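Local structure of pilus assembly protein CpaE (Caulobacter crescentus, 4N0P) at residues 76-81 against 106-111. The protein probably takes part in pilus assembly, the full-length protein perhaps binding and hydrolysing ATP, with this chain its receiver-like domain. Numbering follows the deposited sequence.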
ATOM      1  N   MET A  76      -0.029   2.491   1.855  1.00 19.05           N
ATOM      2  CA  MET A  76      -0.105   1.988   0.478  1.00 18.49           C
ATOM      3  C   MET A  76       0.231   3.145  -0.446  1.00 21.94           C
ATOM      4  O   MET A  76      -0.298   4.247  -0.258  1.00 21.26           O
ATOM      5  CB  MET A  76      -1.508   1.431   0.164  1.00 21.58           C
ATOM      6  CG  MET A  76      -1.885   0.244   1.008  1.00 26.15           C
ATOM      7  SD  MET A  76      -3.506  -0.444   0.519  1.00 30.87           S
ATOM      8  CE  MET A  76      -3.124  -1.155  -1.008  1.00 27.86           C
ATOM      9  N   VAL A  77       1.187   2.954  -1.365  1.00 19.20           N
ATOM     10  CA  VAL A  77       1.626   4.071  -2.206  1.00 19.35           C
ATOM     11  C   VAL A  77       1.668   3.689  -3.681  1.00 23.89           C
ATOM     12  O   VAL A  77       1.858   2.532  -4.048  1.00 23.27           O
ATOM     13  CB  VAL A  77       2.991   4.651  -1.764  1.00 21.92           C
ATOM     14  CG1 VAL A  77       2.896   5.334  -0.396  1.00 21.50           C
ATOM     15  CG2 VAL A  77       4.082   3.574  -1.780  1.00 21.44           C
ATOM     16  N   GLU A  78       1.597   4.718  -4.533  1.00 21.79           N
ATOM     17  CA  GLU A  78       1.643   4.543  -5.972  1.00 21.17           C
ATOM     18  C   GLU A  78       2.286   5.791  -6.570  1.00 26.29           C
ATOM     19  O   GLU A  78       2.177   6.873  -5.991  1.00 26.04           O
ATOM     20  CB  GLU A  78       0.198   4.368  -6.459  1.00 21.94           C
ATOM     21  CG  GLU A  78      -0.015   4.075  -7.914  1.00 24.67           C
ATOM     22  CD  GLU A  78      -1.472   4.027  -8.327  1.00 42.12           C
ATOM     23  OE1 GLU A  78      -2.264   4.872  -7.841  1.00 32.46           O
ATOM     24  OE2 GLU A  78      -1.817   3.152  -9.154  1.00 32.34           O
ATOM     25  N   THR A  79       2.953   5.654  -7.708  1.00 26.55           N
ATOM     26  CA  THR A  79       3.525   6.827  -8.395  1.00 28.18           C
ATOM     27  C   THR A  79       3.249   6.720  -9.900  1.00 33.96           C
ATOM     28  O   THR A  79       3.143   5.609 -10.410  1.00 32.94           O
ATOM     29  CB  THR A  79       5.031   6.984  -8.095  1.00 37.43           C
ATOM     30  OG1 THR A  79       5.507   8.162  -8.765  1.00 43.51           O
ATOM     31  CG2 THR A  79       5.857   5.778  -8.541  1.00 35.35           C
ATOM     32  N   LEU A  80       3.172   7.856 -10.606  1.00 34.65           N
ATOM     33  CA  LEU A  80       3.042   7.854 -12.072  1.00 36.28           C
ATOM     34  C   LEU A  80       4.412   8.015 -12.765  1.00 43.03           C
ATOM     35  O   LEU A  80       4.481   7.993 -13.994  1.00 43.34           O
ATOM     36  CB  LEU A  80       2.155   9.041 -12.511  1.00 36.88           C
ATOM     37  CG  LEU A  80       0.713   9.101 -12.034  1.00 41.61           C
ATOM     38  CD1 LEU A  80       0.209  10.539 -12.065  1.00 43.14           C
ATOM     39  CD2 LEU A  80      -0.165   8.251 -12.898  1.00 41.23           C
ATOM     40  N   ASP A  81       5.489   8.215 -11.983  1.00 41.43           N
ATOM     41  CA  ASP A  81       6.780   8.616 -12.532  1.00 43.05           C
ATOM     42  C   ASP A  81       7.857   7.537 -12.869  1.00 49.00           C
ATOM     43  O   ASP A  81       8.923   7.918 -13.362  1.00 50.15           O
ATOM     44  CB  ASP A  81       7.398   9.685 -11.622  1.00 45.68           C
ATOM     45  CG  ASP A  81       6.612  10.984 -11.588  1.00 60.42           C
ATOM     46  OD1 ASP A  81       5.966  11.320 -12.610  1.00 60.65           O
ATOM     47  OD2 ASP A  81       6.672  11.686 -10.557  1.00 70.63           O
ATOM     48  N   VAL A 106       1.691  -0.111  -5.060  1.00 19.99           N
ATOM     49  CA  VAL A 106       0.802  -0.482  -6.156  1.00 19.77           C
ATOM     50  C   VAL A 106       1.442   0.099  -7.416  1.00 25.30           C
ATOM     51  O   VAL A 106       1.723   1.289  -7.452  1.00 26.19           O
ATOM     52  CB  VAL A 106      -0.652   0.012  -5.964  1.00 24.42           C
ATOM     53  CG1 VAL A 106      -1.515  -0.428  -7.148  1.00 25.16           C
ATOM     54  CG2 VAL A 106      -1.243  -0.491  -4.645  1.00 24.49           C
ATOM     55  N   GLY A 107       1.711  -0.733  -8.406  1.00 24.80           N
ATOM     56  CA  GLY A 107       2.341  -0.255  -9.636  1.00 25.43           C
ATOM     57  C   GLY A 107       1.693  -0.807 -10.889  1.00 30.33           C
ATOM     58  O   GLY A 107       0.843  -1.680 -10.798  1.00 28.75           O
ATOM     59  N   GLN A 108       2.083  -0.331 -12.069  1.00 32.43           N
ATOM     60  CA  GLN A 108       1.484  -0.887 -13.296  1.00 34.00           C
ATOM     61  C   GLN A 108       2.492  -1.741 -14.042  1.00 36.64           C
ATOM     62  O   GLN A 108       2.139  -2.305 -15.081  1.00 37.73           O
ATOM     63  CB  GLN A 108       0.962   0.219 -14.261  1.00 36.09           C
ATOM     64  CG  GLN A 108       0.082   1.315 -13.655  1.00 58.23           C
ATOM     65  CD  GLN A 108      -1.251   0.850 -13.107  1.00 84.72           C
ATOM     66  OE1 GLN A 108      -1.510   0.931 -11.899  1.00 81.48           O
ATOM     67  NE2 GLN A 108      -2.153   0.425 -13.985  1.00 79.12           N
ATOM     68  N   THR A 109       3.738  -1.832 -13.533  1.00 30.13           N
ATOM     69  CA  THR A 109       4.761  -2.587 -14.245  0.50 30.05           C
ATOM     70  C   THR A 109       4.983  -3.962 -13.645  1.00 32.72           C
ATOM     71  O   THR A 109       5.159  -4.148 -12.432  1.00 31.02           O
ATOM     72  CB  THR A 109       6.076  -1.827 -14.351  0.50 38.45           C
ATOM     73  OG1 THR A 109       6.548  -1.531 -13.041  0.50 38.96           O
ATOM     74  CG2 THR A 109       5.948  -0.553 -15.196  0.50 37.03           C
ATOM     75  N   ASN A 110       4.979  -4.939 -14.550  1.00 27.82           N
ATOM     76  CA  ASN A 110       5.197  -6.331 -14.219  1.00 27.05           C
ATOM     77  C   ASN A 110       6.670  -6.598 -14.502  1.00 30.37           C
ATOM     78  O   ASN A 110       7.007  -7.030 -15.603  1.00 30.30           O
ATOM     79  CB  ASN A 110       4.269  -7.210 -15.049  1.00 28.43           C
ATOM     80  CG  ASN A 110       4.353  -8.665 -14.703  1.00 35.20           C
ATOM     81  OD1 ASN A 110       4.793  -9.034 -13.604  1.00 30.31           O
ATOM     82  ND2 ASN A 110       3.913  -9.518 -15.629  1.00 25.65           N
ATOM     83  N   ASP A 111       7.552  -6.230 -13.559  1.00 27.21           N
ATOM     84  CA  ASP A 111       9.001  -6.299 -13.737  1.00 26.73           C
ATOM     85  C   ASP A 111       9.686  -6.927 -12.541  1.00 27.81           C
ATOM     86  O   ASP A 111       9.606  -6.411 -11.427  1.00 25.55           O
ATOM     87  CB  ASP A 111       9.572  -4.894 -13.973  1.00 29.64           C
ATOM     88  CG  ASP A 111      11.048  -4.894 -14.340  1.00 49.63           C
ATOM     89  OD1 ASP A 111      11.375  -5.265 -15.496  1.00 51.90           O
ATOM     90  OD2 ASP A 111      11.877  -4.521 -13.477  1.00 55.60           O
TER
HETATM   91  O   HOH W   1       3.679   3.125  -8.384  1.00 31.27           O
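The C-terminal edge of a receiver-like parallel sheet, where neighbouring strands of a beta-alpha-beta unit part, is illustrated by V77 and V106 at the ends of strands 74-77 and 102-107. The final direct backbone bond runs from V106 N to V77 O, 2.8 Å long and nearly straight (172°). One step further the strands have separated enough to admit a water, which accepts from T79 N at 2.7 Å and donates to V106 O at 2.8 Å, a single molecule continuing the parallel pattern. The same carbonyl is brushed by E78, whose CG lies 3.3 Å from V106 O. With CG anti to the backbone N (chi1 -176°) and the chain extended beyond it, E78 reaches across V106, bringing OE2 to 4.1 Å from CG1. The bend at chi3 of M76 brings CE to 4.1 Å from V106 CG2, so CG2 packs on the terminal methyl of M76 while CG1 lies beside the carboxylate. E78 OE2 and Q108 OE1, as modelled, lie 3.5 Å apart, the carboxylate and amide planes turned 53° from each other. The buried carboxylate is satisfied elsewhere: T34 OG1 bonds OE2, while the backbone nitrogens of A30 and R31 bond OE1. These three bonds fix the carboxylate's position and join the end of strand 74-77 to the loop after strand 24-28 and to the start of helix 32-42.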